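Local structure of DNA repair and telomere maintenance protein nbs1 (Schizosaccharomyces pombe, 3HUF) at residues V70-L73 against D74-F77; I176-S179 against Y180-L184. The protein serves as the adaptor subunit of the MRN complex in DNA double-strand break repair and telomere maintenance, its FHA and BRCT domains recognising phosphorylated proteins. One frame throughout, in Å; residues are numbered along the deposited sequence.

Contact 1: V70-L73 against D74-F77; sequences VKDL and DTKF
Asp-74 meets Asp-72 through the backbone, just where the chain leaves strand 68-72 of the FHA domain. Its N lies 3.2 Å from Asp-72 O in a weak, bent hydrogen bond that closes an inverse gamma turn centred on Leu-73. Asp-74 itself takes a left-handed backbone conformation, which aspartate accepts more readily than beta-branched residues do. A water lies 3.3 Å from Asp-74 OD2 and about as far from Asp-72 O, at best a loose bridge.

Thr-75 carries the main side-chain contact. Its OG1 donates to Asp-72 OD1 over 2.8 Å, meeting the syn lone pair, while its backbone N gives a nearly straight bond of 3.1 Å to Asp-72 OD2, also on the syn side but 23° out of the carboxylate plane. Asp-72 can offer both oxygens because its CG stands anti to its own backbone N (chi1 176°), which turns the carboxylate toward the residues that follow, OD1 to the Thr-75 hydroxyl and OD2 to its backbone N. With OG1 between its backbone N and carbonyl carbon (chi1 69°), Thr-75 also accepts from Gly-78 N, and Asp-72 OD1 has Thr-79 OG1 as a further partner.

Lys-76 and Phe-77 leave the turn and serve the binding surface. The Lys-76 chain is extended, its CG 3.7 Å above the Phe-77 ring plane and over the ring centre; its NZ hydrogen-bonds the backbone of the bound peptide, and Phe-77 packs on that backbone too.

One short carboxylate thus gathers a hydroxyl and an amide from Thr-75, which, with Gly-78 N on the same hydroxyl, should hold the Thr-75 rotation and is consistent with a set course for the loop that presents Lys-76 and Phe-77 to the ligand.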
# COMPACT_ATOMS: atom_id res chain seq x y z
N VAL A 70 8.19 -14.23 -18.29
CA VAL A 70 9.20 -15.29 -18.22
C VAL A 70 9.49 -15.75 -19.64
O VAL A 70 8.58 -16.13 -20.34
CB VAL A 70 8.70 -16.49 -17.37
CG1 VAL A 70 9.64 -17.70 -17.51
CG2 VAL A 70 8.54 -16.10 -15.89
N LYS A 71 10.76 -15.70 -20.05
CA LYS A 71 11.21 -16.35 -21.26
C LYS A 71 12.14 -17.51 -20.97
O LYS A 71 13.02 -17.42 -20.12
CB LYS A 71 11.95 -15.36 -22.16
CG LYS A 71 11.06 -14.33 -22.82
CD LYS A 71 11.46 -14.21 -24.29
CE LYS A 71 11.49 -15.60 -24.96
NZ LYS A 71 11.98 -15.60 -26.38
N ASP A 72 11.95 -18.61 -21.68
CA ASP A 72 12.86 -19.73 -21.60
C ASP A 72 13.99 -19.42 -22.57
O ASP A 72 13.74 -19.03 -23.71
CB ASP A 72 12.16 -21.04 -21.97
CG ASP A 72 13.12 -22.21 -21.99
OD1 ASP A 72 13.43 -22.76 -20.91
OD2 ASP A 72 13.61 -22.53 -23.09
N LEU A 73 15.24 -19.59 -22.13
CA LEU A 73 16.39 -19.26 -22.99
C LEU A 73 16.91 -20.49 -23.75
O LEU A 73 18.06 -20.91 -23.57
CB LEU A 73 17.51 -18.55 -22.19
CG LEU A 73 17.14 -17.31 -21.36
CD1 LEU A 73 18.32 -16.86 -20.51
CD2 LEU A 73 16.65 -16.15 -22.24
N ASP A 74 16.04 -21.03 -24.59
CA ASP A 74 16.33 -22.19 -25.43
C ASP A 74 17.06 -23.31 -24.64
O ASP A 74 18.13 -23.77 -25.03
CB ASP A 74 17.09 -21.74 -26.69
CG ASP A 74 16.33 -20.66 -27.52
OD1 ASP A 74 16.99 -19.91 -28.27
OD2 ASP A 74 15.07 -20.56 -27.44
N THR A 75 16.46 -23.73 -23.52
CA THR A 75 17.13 -24.61 -22.56
C THR A 75 16.97 -26.09 -22.88
O THR A 75 16.09 -26.49 -23.66
CB THR A 75 16.66 -24.38 -21.10
OG1 THR A 75 15.30 -24.82 -20.95
CG2 THR A 75 16.77 -22.92 -20.71
N LYS A 76 17.82 -26.91 -22.26
CA LYS A 76 17.73 -28.37 -22.36
C LYS A 76 16.37 -28.91 -21.90
O LYS A 76 15.71 -29.64 -22.64
CB LYS A 76 18.86 -29.04 -21.56
CG LYS A 76 19.05 -30.52 -21.88
CD LYS A 76 20.37 -31.03 -21.32
CE LYS A 76 20.76 -32.35 -21.94
NZ LYS A 76 22.16 -32.74 -21.56
N PHE A 77 15.95 -28.53 -20.69
CA PHE A 77 14.75 -29.14 -20.09
C PHE A 77 13.49 -28.27 -19.96
O PHE A 77 12.48 -28.74 -19.46
CB PHE A 77 15.10 -29.79 -18.75
CG PHE A 77 16.09 -30.92 -18.88
CD1 PHE A 77 17.33 -30.84 -18.27
CD2 PHE A 77 15.78 -32.05 -19.64
CE1 PHE A 77 18.25 -31.88 -18.39
CE2 PHE A 77 16.69 -33.10 -19.76
CZ PHE A 77 17.94 -33.02 -19.14
O HOH W 1 12.22 -19.14 -26.64

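Contact 2: I176-S179 against Y180-L184; sequences IDDS and YLQYL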
# COMPACT_ATOMS: atom_id res chain seq x y z
N ILE A 176 3.12 7.43 6.60
CA ILE A 176 4.56 7.61 6.54
C ILE A 176 4.86 9.06 6.19
O ILE A 176 3.94 9.86 5.96
CB ILE A 176 5.19 6.66 5.50
CG1 ILE A 176 4.49 6.80 4.14
CG2 ILE A 176 5.14 5.22 6.01
CD1 ILE A 176 5.07 5.92 3.05
N ASP A 177 6.14 9.38 6.12
CA ASP A 177 6.53 10.68 5.63
C ASP A 177 7.79 10.61 4.79
O ASP A 177 8.28 9.53 4.47
CB ASP A 177 6.66 11.71 6.78
CG ASP A 177 7.75 11.36 7.79
OD1 ASP A 177 7.76 12.03 8.84
OD2 ASP A 177 8.61 10.48 7.58
N ASP A 178 8.25 11.80 4.43
CA ASP A 178 9.48 12.09 3.70
C ASP A 178 10.69 11.24 4.10
O ASP A 178 11.42 10.75 3.25
CB ASP A 178 9.81 13.56 3.99
CG ASP A 178 10.63 14.20 2.92
OD1 ASP A 178 10.01 14.70 1.95
OD2 ASP A 178 11.88 14.24 3.06
N SER A 179 10.91 11.08 5.41
CA SER A 179 12.07 10.34 5.92
C SER A 179 12.05 8.86 5.48
O SER A 179 13.10 8.29 5.18
CB SER A 179 12.19 10.46 7.45
OG SER A 179 11.15 9.74 8.11
N TYR A 180 10.87 8.25 5.43
CA TYR A 180 10.76 6.90 4.91
C TYR A 180 10.99 6.86 3.39
O TYR A 180 11.61 5.93 2.87
CB TYR A 180 9.41 6.27 5.27
CG TYR A 180 9.24 4.87 4.71
CD1 TYR A 180 9.90 3.77 5.28
CD2 TYR A 180 8.44 4.65 3.60
CE1 TYR A 180 9.74 2.49 4.75
CE2 TYR A 180 8.27 3.38 3.06
CZ TYR A 180 8.92 2.30 3.65
OH TYR A 180 8.73 1.05 3.09
N LEU A 181 10.50 7.87 2.68
CA LEU A 181 10.73 7.96 1.25
C LEU A 181 12.22 8.07 0.95
O LEU A 181 12.72 7.42 0.03
CB LEU A 181 9.96 9.14 0.64
CG LEU A 181 8.44 9.09 0.76
CD1 LEU A 181 7.81 10.37 0.23
CD2 LEU A 181 7.84 7.86 0.05
N GLN A 182 12.94 8.86 1.74
CA GLN A 182 14.39 8.97 1.61
C GLN A 182 15.08 7.60 1.75
O GLN A 182 15.99 7.28 0.99
CB GLN A 182 14.94 9.99 2.62
CG GLN A 182 14.55 11.43 2.28
CD GLN A 182 14.99 12.43 3.33
OE1 GLN A 182 15.70 12.08 4.28
NE2 GLN A 182 14.58 13.70 3.17
N TYR A 183 14.61 6.81 2.71
CA TYR A 183 15.01 5.42 2.85
C TYR A 183 14.74 4.62 1.58
O TYR A 183 15.65 3.97 1.06
CB TYR A 183 14.32 4.79 4.06
CG TYR A 183 14.45 3.28 4.17
CD1 TYR A 183 15.69 2.67 4.33
CD2 TYR A 183 13.32 2.46 4.15
CE1 TYR A 183 15.80 1.28 4.44
CE2 TYR A 183 13.42 1.07 4.26
CZ TYR A 183 14.66 0.50 4.41
OH TYR A 183 14.78 -0.88 4.52
N LEU A 184 13.52 4.66 1.04
CA LEU A 184 13.24 3.95 -0.23
C LEU A 184 14.14 4.35 -1.41
O LEU A 184 14.44 3.53 -2.28
CB LEU A 184 11.78 4.09 -0.63
CG LEU A 184 10.74 3.43 0.26
CD1 LEU A 184 9.36 3.59 -0.34
CD2 LEU A 184 11.07 1.95 0.48
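Ile-176 and Tyr-180 make the apolar part of this helix start: the CD1 methyl comes obliquely to the tyrosine ring, 3.6 Å from CD2. A branched aliphatic chain suits this buried place, where Ile-176 also packs on Val-152 and Ala-201, and the ring, its CG anti to the backbone N (chi1 179°), continues the same surface onto Ala-201 of helix 198-209, its hydroxyl bonded to Leu-197 O.

The capping bonds centre on Asp-177, at the N-cap of helix 178-184. Its OD2 accepts from Ser-179 OG at 2.7 Å, on the syn side, 16° out of the carboxylate plane, and weakly from Ser-179 N at 3.2 Å. Aspartate suits an N-cap because its short carboxylate reaches the amide two residues on, and serine adds a hydroxyl donor to the same oxygen. With an alanine here, Ser-179 N would probably lose its capping acceptor and the serine hydroxyl would be left to turn.

Backbone bonds then set the helix. Asp-177 O receives Leu-181 N at 3.3 Å and, weakly, Tyr-180 N; Asp-178 O takes Gln-182 N at 2.9 Å, and Ser-179 O takes Tyr-183 N.

Among the polar side chains, Asp-178 OD2 lies 2.8 Å from Gln-182 NE2, one turn on, with carboxylate and amide planes 82° apart. Two acidic residues at the amino end, where the helix dipole is positive, would be expected to stabilise this start electrostatically.

In the fold
Contact 1 comes first along the chain and belongs to the FHA domain, in the loop that leaves strand 68-72 and leads to strand 79-81, joining two different sheets. Contact 2 follows in the first BRCT domain, where strand 174-176, at the edge of a four-stranded parallel sheet, passes into helix 178-184. Their centres are about 40 Å apart and their nearest atoms about 24 Å, so neither bears on the other directly. The loop of contact 1 is peripheral and reaches the bound peptide, whereas contact 2 sits closer to the middle of the chain, its helix packed on helices 123-134 and 198-209. One shapes a ligand-binding edge; the other joins a strand end to a helix within the first BRCT domain.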